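Local coordinates for SUMO-1 cysteine protease S273R (African swine fever virus pig/Kenya/KEN-50/1950, PDB 6LJ9), which probably cleaves the viral polyprotein precursors pp220 and pp62 into core-shell proteins as a cysteine protease and blunts host innate immune signalling and pyroptosis, at residues B[172-185]-B[197-211]. Sequence-based numbering, arbitrary orientation.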
ATOM      1  N   ILE B 172     -12.850  -3.553 -14.923  1.00 20.89           N
ATOM      2  CA  ILE B 172     -12.467  -4.884 -14.467  1.00 20.01           C
ATOM      3  C   ILE B 172     -11.432  -4.719 -13.365  1.00 20.37           C
ATOM      4  O   ILE B 172     -10.408  -4.055 -13.565  1.00 28.38           O
ATOM      5  CB  ILE B 172     -11.910  -5.757 -15.609  1.00 26.41           C
ATOM      6  CG1 ILE B 172     -13.045  -6.255 -16.507  1.00 35.19           C
ATOM      7  CG2 ILE B 172     -11.105  -6.925 -15.050  1.00 25.86           C
ATOM      8  CD1 ILE B 172     -12.641  -7.376 -17.450  1.00 46.51           C
ATOM      9  N   PHE B 173     -11.699  -5.313 -12.205  1.00 19.61           N
ATOM     10  CA  PHE B 173     -10.823  -5.194 -11.047  1.00 21.91           C
ATOM     11  C   PHE B 173     -10.567  -6.574 -10.462  1.00 23.99           C
ATOM     12  O   PHE B 173     -11.510  -7.339 -10.234  1.00 19.03           O
ATOM     13  CB  PHE B 173     -11.433  -4.270  -9.987  1.00 20.26           C
ATOM     14  CG  PHE B 173     -10.476  -3.893  -8.895  1.00 14.81           C
ATOM     15  CD1 PHE B 173      -9.555  -2.877  -9.087  1.00 14.89           C
ATOM     16  CD2 PHE B 173     -10.496  -4.553  -7.678  1.00 18.70           C
ATOM     17  CE1 PHE B 173      -8.671  -2.526  -8.086  1.00 25.27           C
ATOM     18  CE2 PHE B 173      -9.614  -4.207  -6.672  1.00 14.24           C
ATOM     19  CZ  PHE B 173      -8.700  -3.192  -6.877  1.00 18.20           C
ATOM     20  N   VAL B 174      -9.297  -6.885 -10.225  1.00 18.75           N
ATOM     21  CA  VAL B 174      -8.883  -8.143  -9.613  1.00 21.07           C
ATOM     22  C   VAL B 174      -8.278  -7.807  -8.259  1.00 23.54           C
ATOM     23  O   VAL B 174      -7.228  -7.158  -8.180  1.00 18.35           O
ATOM     24  CB  VAL B 174      -7.886  -8.909 -10.492  1.00 22.13           C
ATOM     25  CG1 VAL B 174      -7.429 -10.181  -9.792  1.00 27.29           C
ATOM     26  CG2 VAL B 174      -8.506  -9.229 -11.842  1.00 20.19           C
ATOM     27  N   ASP B 175      -8.938  -8.242  -7.190  1.00 24.22           N
ATOM     28  CA  ASP B 175      -8.502  -7.959  -5.829  1.00 22.03           C
ATOM     29  C   ASP B 175      -7.821  -9.206  -5.276  1.00 27.42           C
ATOM     30  O   ASP B 175      -8.478 -10.223  -5.029  1.00 23.65           O
ATOM     31  CB  ASP B 175      -9.684  -7.536  -4.960  1.00 20.61           C
ATOM     32  CG  ASP B 175      -9.257  -7.008  -3.604  1.00 26.50           C
ATOM     33  OD1 ASP B 175      -8.040  -6.970  -3.325  1.00 27.17           O
ATOM     34  OD2 ASP B 175     -10.145  -6.625  -2.814  1.00 37.33           O
HETATM   35  N   MSE B 176      -6.508  -9.126  -5.088  1.00 13.90           N
HETATM   36  CA  MSE B 176      -5.733 -10.241  -4.557  1.00 23.28           C
HETATM   37  C   MSE B 176      -5.126  -9.883  -3.202  1.00 20.16           C
HETATM   38  O   MSE B 176      -4.061 -10.379  -2.836  1.00 20.72           O
HETATM   39  CB  MSE B 176      -4.633 -10.642  -5.542  1.00 16.97           C
HETATM   40  CG  MSE B 176      -5.152 -11.113  -6.892  1.00 24.85           C
HETATM   41 SE   MSE B 176      -3.754 -11.225  -8.249  0.76 31.36          SE
HETATM   42  CE  MSE B 176      -3.468  -9.320  -8.543  1.00 27.86           C
ATOM     43  N   ARG B 177      -5.817  -9.014  -2.464  1.00 16.12           N
ATOM     44  CA  ARG B 177      -5.362  -8.578  -1.149  1.00 24.63           C
ATOM     45  C   ARG B 177      -5.948  -9.412  -0.018  1.00 25.67           C
ATOM     46  O   ARG B 177      -5.266  -9.663   0.980  1.00 26.33           O
ATOM     47  CB  ARG B 177      -5.719  -7.104  -0.927  1.00 23.06           C
ATOM     48  CG  ARG B 177      -5.018  -6.131  -1.862  1.00 21.90           C
ATOM     49  CD  ARG B 177      -5.649  -4.751  -1.781  1.00 14.17           C
ATOM     50  NE  ARG B 177      -7.051  -4.776  -2.187  1.00 14.63           N
ATOM     51  CZ  ARG B 177      -7.807  -3.694  -2.333  1.00 20.42           C
ATOM     52  NH1 ARG B 177      -7.296  -2.492  -2.108  1.00 18.67           N
ATOM     53  NH2 ARG B 177      -9.075  -3.811  -2.707  1.00 12.94           N
ATOM     54  N   GLY B 178      -7.200  -9.848  -0.143  1.00 31.30           N
ATOM     55  CA  GLY B 178      -7.889 -10.511   0.940  1.00 36.11           C
ATOM     56  C   GLY B 178      -7.743 -12.019   0.910  1.00 46.95           C
ATOM     57  O   GLY B 178      -7.047 -12.599   0.073  1.00 53.34           O
ATOM     58  N   ASP B 179      -8.432 -12.663   1.854  1.00 30.93           N
ATOM     59  CA  ASP B 179      -8.372 -14.115   1.942  1.00 20.46           C
ATOM     60  C   ASP B 179      -9.161 -14.782   0.827  1.00 31.77           C
ATOM     61  O   ASP B 179      -8.877 -15.937   0.491  1.00 40.29           O
ATOM     62  CB  ASP B 179      -8.877 -14.591   3.306  1.00 38.77           C
ATOM     63  CG  ASP B 179      -8.413 -16.003   3.642  1.00 51.88           C
ATOM     64  OD1 ASP B 179      -7.211 -16.297   3.471  1.00 57.86           O
ATOM     65  OD2 ASP B 179      -9.249 -16.819   4.084  1.00 53.90           O
ATOM     66  N   CYS B 180     -10.133 -14.081   0.248  1.00 29.95           N
ATOM     67  CA  CYS B 180     -10.876 -14.541  -0.921  1.00 28.84           C
ATOM     68  C   CYS B 180     -10.621 -13.555  -2.052  1.00 34.60           C
ATOM     69  O   CYS B 180     -11.120 -12.424  -2.019  1.00 38.85           O
ATOM     70  CB  CYS B 180     -12.368 -14.651  -0.623  1.00 33.63           C
ATOM     71  SG  CYS B 180     -13.408 -14.703  -2.096  1.00 70.66           S
ATOM     72  N   TRP B 181      -9.840 -13.978  -3.039  1.00 29.38           N
ATOM     73  CA  TRP B 181      -9.570 -13.142  -4.196  1.00 24.00           C
ATOM     74  C   TRP B 181     -10.785 -13.115  -5.113  1.00 36.80           C
ATOM     75  O   TRP B 181     -11.511 -14.104  -5.247  1.00 37.31           O
ATOM     76  CB  TRP B 181      -8.343 -13.651  -4.955  1.00 23.37           C
ATOM     77  CG  TRP B 181      -7.080 -13.624  -4.141  1.00 23.68           C
ATOM     78  CD1 TRP B 181      -6.947 -13.215  -2.846  1.00 15.11           C
ATOM     79  CD2 TRP B 181      -5.770 -14.020  -4.571  1.00 20.74           C
ATOM     80  NE1 TRP B 181      -5.640 -13.335  -2.442  1.00 17.87           N
ATOM     81  CE2 TRP B 181      -4.896 -13.825  -3.482  1.00 22.35           C
ATOM     82  CE3 TRP B 181      -5.252 -14.519  -5.769  1.00 26.47           C
ATOM     83  CZ2 TRP B 181      -3.535 -14.112  -3.556  1.00 21.97           C
ATOM     84  CZ3 TRP B 181      -3.898 -14.803  -5.841  1.00 17.35           C
ATOM     85  CH2 TRP B 181      -3.056 -14.599  -4.741  1.00 17.91           C
ATOM     86  N   SER B 182     -11.009 -11.966  -5.741  1.00 26.54           N
ATOM     87  CA  SER B 182     -12.188 -11.765  -6.567  1.00 19.80           C
ATOM     88  C   SER B 182     -11.800 -11.135  -7.895  1.00 20.78           C
ATOM     89  O   SER B 182     -10.965 -10.227  -7.946  1.00 24.25           O
ATOM     90  CB  SER B 182     -13.221 -10.884  -5.855  1.00 37.24           C
ATOM     91  OG  SER B 182     -12.664  -9.631  -5.497  1.00 43.14           O
ATOM     92  N   ILE B 183     -12.409 -11.633  -8.965  1.00 23.16           N
ATOM     93  CA  ILE B 183     -12.314 -11.044 -10.295  1.00 24.80           C
ATOM     94  C   ILE B 183     -13.644 -10.357 -10.565  1.00 33.64           C
ATOM     95  O   ILE B 183     -14.691 -11.015 -10.610  1.00 33.06           O
ATOM     96  CB  ILE B 183     -11.997 -12.103 -11.360  1.00 23.40           C
ATOM     97  CG1 ILE B 183     -10.713 -12.849 -10.993  1.00 17.39           C
ATOM     98  CG2 ILE B 183     -11.866 -11.460 -12.729  1.00 18.19           C
ATOM     99  CD1 ILE B 183     -10.544 -14.164 -11.717  1.00 36.24           C
ATOM    100  N   GLU B 184     -13.610  -9.038 -10.727  1.00 29.71           N
ATOM    101  CA  GLU B 184     -14.815  -8.222 -10.707  1.00 23.24           C
ATOM    102  C   GLU B 184     -15.030  -7.543 -12.053  1.00 21.89           C
ATOM    103  O   GLU B 184     -14.086  -7.028 -12.660  1.00 29.85           O
ATOM    104  CB  GLU B 184     -14.733  -7.173  -9.594  1.00 26.70           C
ATOM    105  CG  GLU B 184     -14.349  -7.756  -8.243  1.00 31.63           C
ATOM    106  CD  GLU B 184     -13.946  -6.693  -7.242  1.00 32.16           C
ATOM    107  OE1 GLU B 184     -14.207  -5.500  -7.501  1.00 27.74           O
ATOM    108  OE2 GLU B 184     -13.363  -7.051  -6.196  1.00 30.52           O
ATOM    109  N   TYR B 185     -16.281  -7.551 -12.508  1.00 25.13           N
ATOM    110  CA  TYR B 185     -16.709  -6.846 -13.710  1.00 25.70           C
ATOM    111  C   TYR B 185     -17.826  -5.891 -13.321  1.00 28.69           C
ATOM    112  O   TYR B 185     -18.891  -6.329 -12.872  1.00 28.39           O
ATOM    113  CB  TYR B 185     -17.180  -7.826 -14.789  1.00 23.28           C
ATOM    114  CG  TYR B 185     -17.824  -7.172 -15.995  1.00 27.30           C
ATOM    115  CD1 TYR B 185     -19.190  -6.914 -16.025  1.00 18.84           C
ATOM    116  CD2 TYR B 185     -17.070  -6.820 -17.107  1.00 11.92           C
ATOM    117  CE1 TYR B 185     -19.785  -6.322 -17.121  1.00 30.10           C
ATOM    118  CE2 TYR B 185     -17.659  -6.227 -18.211  1.00 26.77           C
ATOM    119  CZ  TYR B 185     -19.017  -5.979 -18.211  1.00 31.92           C
ATOM    120  OH  TYR B 185     -19.618  -5.389 -19.300  1.00 35.96           O
ATOM    121  N   VAL B 197     -15.567 -11.580 -22.269  1.00 47.50           N
ATOM    122  CA  VAL B 197     -15.177 -11.146 -20.931  1.00 46.21           C
ATOM    123  C   VAL B 197     -15.285 -12.302 -19.945  1.00 34.61           C
ATOM    124  O   VAL B 197     -14.432 -12.467 -19.063  1.00 34.02           O
ATOM    125  CB  VAL B 197     -16.024  -9.937 -20.492  1.00 47.07           C
ATOM    126  CG1 VAL B 197     -15.695  -9.547 -19.059  1.00 34.24           C
ATOM    127  CG2 VAL B 197     -15.788  -8.761 -21.430  1.00 41.74           C
ATOM    128  N   ILE B 198     -16.322 -13.132 -20.089  1.00 42.29           N
ATOM    129  CA  ILE B 198     -16.490 -14.283 -19.204  1.00 33.97           C
ATOM    130  C   ILE B 198     -15.319 -15.250 -19.351  1.00 33.58           C
ATOM    131  O   ILE B 198     -14.779 -15.749 -18.357  1.00 43.31           O
ATOM    132  CB  ILE B 198     -17.839 -14.975 -19.479  1.00 41.63           C
ATOM    133  CG1 ILE B 198     -19.001 -14.038 -19.139  1.00 46.63           C
ATOM    134  CG2 ILE B 198     -17.950 -16.272 -18.690  1.00 20.90           C
ATOM    135  CD1 ILE B 198     -19.140 -13.745 -17.658  1.00 65.69           C
ATOM    136  N   ARG B 199     -14.904 -15.524 -20.591  1.00 44.44           N
ATOM    137  CA  ARG B 199     -13.776 -16.428 -20.808  1.00 50.40           C
ATOM    138  C   ARG B 199     -12.504 -15.885 -20.171  1.00 43.29           C
ATOM    139  O   ARG B 199     -11.720 -16.642 -19.584  1.00 52.77           O
ATOM    140  CB  ARG B 199     -13.556 -16.660 -22.303  1.00 59.36           C
ATOM    141  CG  ARG B 199     -14.794 -17.080 -23.071  1.00 61.01           C
ATOM    142  CD  ARG B 199     -14.518 -17.045 -24.562  1.00 71.16           C
ATOM    143  NE  ARG B 199     -15.722 -16.764 -25.335  1.00 86.04           N
ATOM    144  CZ  ARG B 199     -15.716 -16.311 -26.583  1.00 96.11           C
ATOM    145  NH1 ARG B 199     -14.564 -16.083 -27.200  1.00 96.55           N
ATOM    146  NH2 ARG B 199     -16.859 -16.081 -27.213  1.00 98.45           N
ATOM    147  N   TRP B 200     -12.282 -14.573 -20.278  1.00 34.88           N
ATOM    148  CA  TRP B 200     -11.097 -13.966 -19.681  1.00 38.69           C
ATOM    149  C   TRP B 200     -11.128 -14.073 -18.160  1.00 37.88           C
ATOM    150  O   TRP B 200     -10.113 -14.404 -17.536  1.00 39.48           O
ATOM    151  CB  TRP B 200     -10.977 -12.506 -20.116  1.00 28.71           C
ATOM    152  CG  TRP B 200      -9.732 -11.835 -19.620  1.00 28.08           C
ATOM    153  CD1 TRP B 200      -8.532 -11.758 -20.265  1.00 36.57           C
ATOM    154  CD2 TRP B 200      -9.564 -11.148 -18.375  1.00 26.35           C
ATOM    155  NE1 TRP B 200      -7.626 -11.065 -19.498  1.00 38.77           N
ATOM    156  CE2 TRP B 200      -8.235 -10.680 -18.333  1.00 34.57           C
ATOM    157  CE3 TRP B 200     -10.407 -10.882 -17.291  1.00 32.83           C
ATOM    158  CZ2 TRP B 200      -7.730  -9.962 -17.250  1.00 36.88           C
ATOM    159  CZ3 TRP B 200      -9.904 -10.170 -16.217  1.00 23.89           C
ATOM    160  CH2 TRP B 200      -8.578  -9.718 -16.205  1.00 25.58           C
HETATM  161  N   MSE B 201     -12.276 -13.795 -17.548  1.00 37.85           N
HETATM  162  CA  MSE B 201     -12.422 -13.907 -16.100  1.00 30.31           C
HETATM  163  C   MSE B 201     -12.216 -15.347 -15.636  1.00 28.63           C
HETATM  164  O   MSE B 201     -11.615 -15.593 -14.592  1.00 33.12           O
HETATM  165  CB  MSE B 201     -13.798 -13.405 -15.657  1.00 23.40           C
HETATM  166  CG  MSE B 201     -14.060 -11.945 -15.983  1.00 28.93           C
HETATM  167 SE   MSE B 201     -15.868 -11.373 -15.530  0.52 39.23          SE
HETATM  168  CE  MSE B 201     -15.753 -11.536 -13.592  1.00 39.29           C
ATOM    169  N   GLU B 202     -12.723 -16.296 -16.426  1.00 32.09           N
ATOM    170  CA  GLU B 202     -12.535 -17.705 -16.097  1.00 28.39           C
ATOM    171  C   GLU B 202     -11.072 -18.114 -16.229  1.00 35.64           C
ATOM    172  O   GLU B 202     -10.558 -18.875 -15.400  1.00 35.26           O
ATOM    173  CB  GLU B 202     -13.420 -18.572 -16.993  1.00 45.96           C
ATOM    174  CG  GLU B 202     -14.904 -18.497 -16.676  1.00 65.04           C
ATOM    175  CD  GLU B 202     -15.219 -18.925 -15.257  1.00 80.16           C
ATOM    176  OE1 GLU B 202     -15.825 -18.124 -14.515  1.00 83.03           O
ATOM    177  OE2 GLU B 202     -14.853 -20.058 -14.882  1.00 84.34           O
ATOM    178  N   ARG B 203     -10.384 -17.619 -17.262  1.00 43.63           N
ATOM    179  CA  ARG B 203      -8.979 -17.966 -17.449  1.00 44.49           C
ATOM    180  C   ARG B 203      -8.121 -17.424 -16.312  1.00 35.59           C
ATOM    181  O   ARG B 203      -7.196 -18.099 -15.845  1.00 36.52           O
ATOM    182  CB  ARG B 203      -8.487 -17.442 -18.801  1.00 38.43           C
ATOM    183  CG  ARG B 203      -7.130 -17.986 -19.243  1.00 39.95           C
ATOM    184  CD  ARG B 203      -5.975 -17.079 -18.821  1.00 42.61           C
ATOM    185  NE  ARG B 203      -6.046 -15.767 -19.459  1.00 71.21           N
ATOM    186  CZ  ARG B 203      -5.470 -15.463 -20.617  1.00 92.93           C
ATOM    187  NH1 ARG B 203      -4.767 -16.379 -21.272  1.00 94.05           N
ATOM    188  NH2 ARG B 203      -5.589 -14.242 -21.123  1.00100.21           N
ATOM    189  N   VAL B 204      -8.411 -16.203 -15.855  1.00 32.88           N
ATOM    190  CA  VAL B 204      -7.662 -15.629 -14.741  1.00 24.44           C
ATOM    191  C   VAL B 204      -7.930 -16.402 -13.455  1.00 19.85           C
ATOM    192  O   VAL B 204      -7.035 -16.552 -12.613  1.00 26.85           O
ATOM    193  CB  VAL B 204      -8.003 -14.134 -14.588  1.00 22.16           C
ATOM    194  CG1 VAL B 204      -7.310 -13.540 -13.372  1.00 25.62           C
ATOM    195  CG2 VAL B 204      -7.610 -13.369 -15.845  1.00 20.64           C
ATOM    196  N   LYS B 205      -9.151 -16.916 -13.285  1.00 25.18           N
ATOM    197  CA  LYS B 205      -9.478 -17.672 -12.080  1.00 33.02           C
ATOM    198  C   LYS B 205      -8.658 -18.954 -11.984  1.00 31.08           C
ATOM    199  O   LYS B 205      -8.162 -19.299 -10.905  1.00 29.93           O
ATOM    200  CB  LYS B 205     -10.973 -17.987 -12.047  1.00 29.70           C
ATOM    201  CG  LYS B 205     -11.403 -18.850 -10.872  1.00 28.33           C
ATOM    202  CD  LYS B 205     -12.899 -19.117 -10.901  1.00 34.94           C
ATOM    203  CE  LYS B 205     -13.309 -20.079  -9.800  1.00 43.55           C
ATOM    204  NZ  LYS B 205     -14.775 -20.340  -9.814  1.00 42.60           N
ATOM    205  N   GLN B 206      -8.503 -19.673 -13.100  1.00 39.74           N
ATOM    206  CA  GLN B 206      -7.700 -20.892 -13.081  1.00 40.02           C
ATOM    207  C   GLN B 206      -6.239 -20.586 -12.781  1.00 39.24           C
ATOM    208  O   GLN B 206      -5.568 -21.351 -12.078  1.00 46.44           O
ATOM    209  CB  GLN B 206      -7.829 -21.633 -14.411  1.00 29.02           C
ATOM    210  CG  GLN B 206      -9.151 -22.350 -14.584  1.00 62.62           C
ATOM    211  CD  GLN B 206      -9.386 -23.400 -13.518  1.00 83.71           C
ATOM    212  OE1 GLN B 206      -8.483 -24.161 -13.169  1.00 95.23           O
ATOM    213  NE2 GLN B 206     -10.603 -23.442 -12.987  1.00 79.39           N
ATOM    214  N   GLN B 207      -5.727 -19.474 -13.313  1.00 34.67           N
ATOM    215  CA  GLN B 207      -4.358 -19.070 -13.009  1.00 31.68           C
ATOM    216  C   GLN B 207      -4.197 -18.770 -11.524  1.00 24.73           C
ATOM    217  O   GLN B 207      -3.266 -19.262 -10.876  1.00 30.99           O
ATOM    218  CB  GLN B 207      -3.970 -17.853 -13.850  1.00 34.11           C
ATOM    219  CG  GLN B 207      -3.831 -18.136 -15.336  1.00 49.53           C
ATOM    220  CD  GLN B 207      -3.383 -16.917 -16.120  1.00 59.65           C
ATOM    221  OE1 GLN B 207      -3.565 -15.780 -15.682  1.00 47.05           O
ATOM    222  NE2 GLN B 207      -2.790 -17.149 -17.284  1.00 62.55           N
ATOM    223  N   LEU B 208      -5.107 -17.969 -10.965  1.00 24.93           N
ATOM    224  CA  LEU B 208      -4.994 -17.587  -9.562  1.00 29.42           C
ATOM    225  C   LEU B 208      -5.256 -18.761  -8.628  1.00 28.98           C
ATOM    226  O   LEU B 208      -4.762 -18.770  -7.495  1.00 22.29           O
ATOM    227  CB  LEU B 208      -5.949 -16.434  -9.255  1.00 24.64           C
ATOM    228  CG  LEU B 208      -5.586 -15.106  -9.920  1.00 31.75           C
ATOM    229  CD1 LEU B 208      -6.586 -14.025  -9.551  1.00 16.54           C
ATOM    230  CD2 LEU B 208      -4.173 -14.692  -9.537  1.00 30.32           C
ATOM    231  N   LEU B 209      -6.020 -19.760  -9.078  1.00 24.45           N
ATOM    232  CA  LEU B 209      -6.234 -20.955  -8.270  1.00 30.35           C
ATOM    233  C   LEU B 209      -4.969 -21.784  -8.100  1.00 45.62           C
ATOM    234  O   LEU B 209      -4.973 -22.729  -7.302  1.00 38.43           O
ATOM    235  CB  LEU B 209      -7.337 -21.819  -8.885  1.00 21.09           C
ATOM    236  CG  LEU B 209      -8.778 -21.440  -8.535  1.00 24.78           C
ATOM    237  CD1 LEU B 209      -9.761 -22.310  -9.301  1.00 31.29           C
ATOM    238  CD2 LEU B 209      -9.010 -21.558  -7.036  1.00 24.47           C
ATOM    239  N   LYS B 210      -3.897 -21.463  -8.831  1.00 29.39           N
ATOM    240  CA  LYS B 210      -2.623 -22.152  -8.668  1.00 35.01           C
ATOM    241  C   LYS B 210      -1.805 -21.601  -7.505  1.00 28.54           C
ATOM    242  O   LYS B 210      -0.931 -22.309  -6.992  1.00 34.28           O
ATOM    243  CB  LYS B 210      -1.805 -22.065  -9.963  1.00 21.03           C
ATOM    244  CG  LYS B 210      -2.461 -22.714 -11.182  1.00 42.74           C
ATOM    245  CD  LYS B 210      -1.555 -22.619 -12.399  1.00 59.49           C
ATOM    246  CE  LYS B 210      -1.316 -21.159 -12.786  1.00 79.30           C
ATOM    247  NZ  LYS B 210      -0.217 -20.987 -13.765  1.00 89.44           N
ATOM    248  N   ILE B 211      -2.065 -20.366  -7.077  1.00 28.25           N
ATOM    249  CA  ILE B 211      -1.338 -19.750  -5.974  1.00 30.54           C
ATOM    250  C   ILE B 211      -2.246 -19.344  -4.824  1.00 27.64           C
ATOM    251  O   ILE B 211      -1.750 -18.843  -3.810  1.00 37.47           O
ATOM    252  CB  ILE B 211      -0.513 -18.535  -6.451  1.00 25.90           C
ATOM    253  CG1 ILE B 211      -1.439 -17.422  -6.939  1.00 29.76           C
ATOM    254  CG2 ILE B 211       0.453 -18.941  -7.553  1.00 29.53           C
ATOM    255  CD1 ILE B 211      -0.706 -16.159  -7.328  1.00 27.37           C
TER
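In the hairpin of strands 172-175 and 181-185, Ile-183 lies at the centre of the packing against helix 197-208, and its two branches divide the work. CG1 stands beside the backbone N (chi1 -56°) and carries Ile-183 CD1 onto the helix, 3.7 Å from Val-204 CG1 and 3.5 Å from Lys-205 N. The side chains of Ile-183 and Met-201 slide past each other in opposite directions, Ile-183 CG2 lying 4.0 Å from Met-201 CG. The selenomethionine chain of Met-201 bends at its last torsion (chi3 66°), which brings its methyl up to the carbonyl of Ile-183 and lays SE against CB of Tyr-185.

Strand 181-186 and helix 195-208 form the first half of a beta-alpha-beta unit completed by strand 215-220, within the catalytic domain of a Ulp1-type protease; over 181-185 and 197-208 the two run antiparallel, at 169°. Strand 172-175 is the neighbouring antiparallel strand. Trp-181, Ile-183 and Tyr-185 face the helix while Ser-182 and Glu-184 turn to the other side, where the Glu-184 carboxylate is hydrogen-bonded to Tyr-239 OH and salt-bridged to Arg-243, both on helix 232-244.

At the turn end, Leu-208 fills the corner between three side chains: CD1 meets Val-174 CG1 tip to tip, and Leu-208 CD2 lies 3.7 Å from both Met-176 SE and Trp-181 CZ3, the latter at the indole edge. Met-176 CB sits over one face of that indole, and Ile-211 CD1 lies at its edge, in the ring plane. Toward the other end, Ile-172 CG2 packs 3.7 Å from Trp-200 CZ3, and Val-197 CG1 lies 3.6 Å from CD2 of Tyr-185, whose side chain adjoins the inferred active-site residue Asn-187.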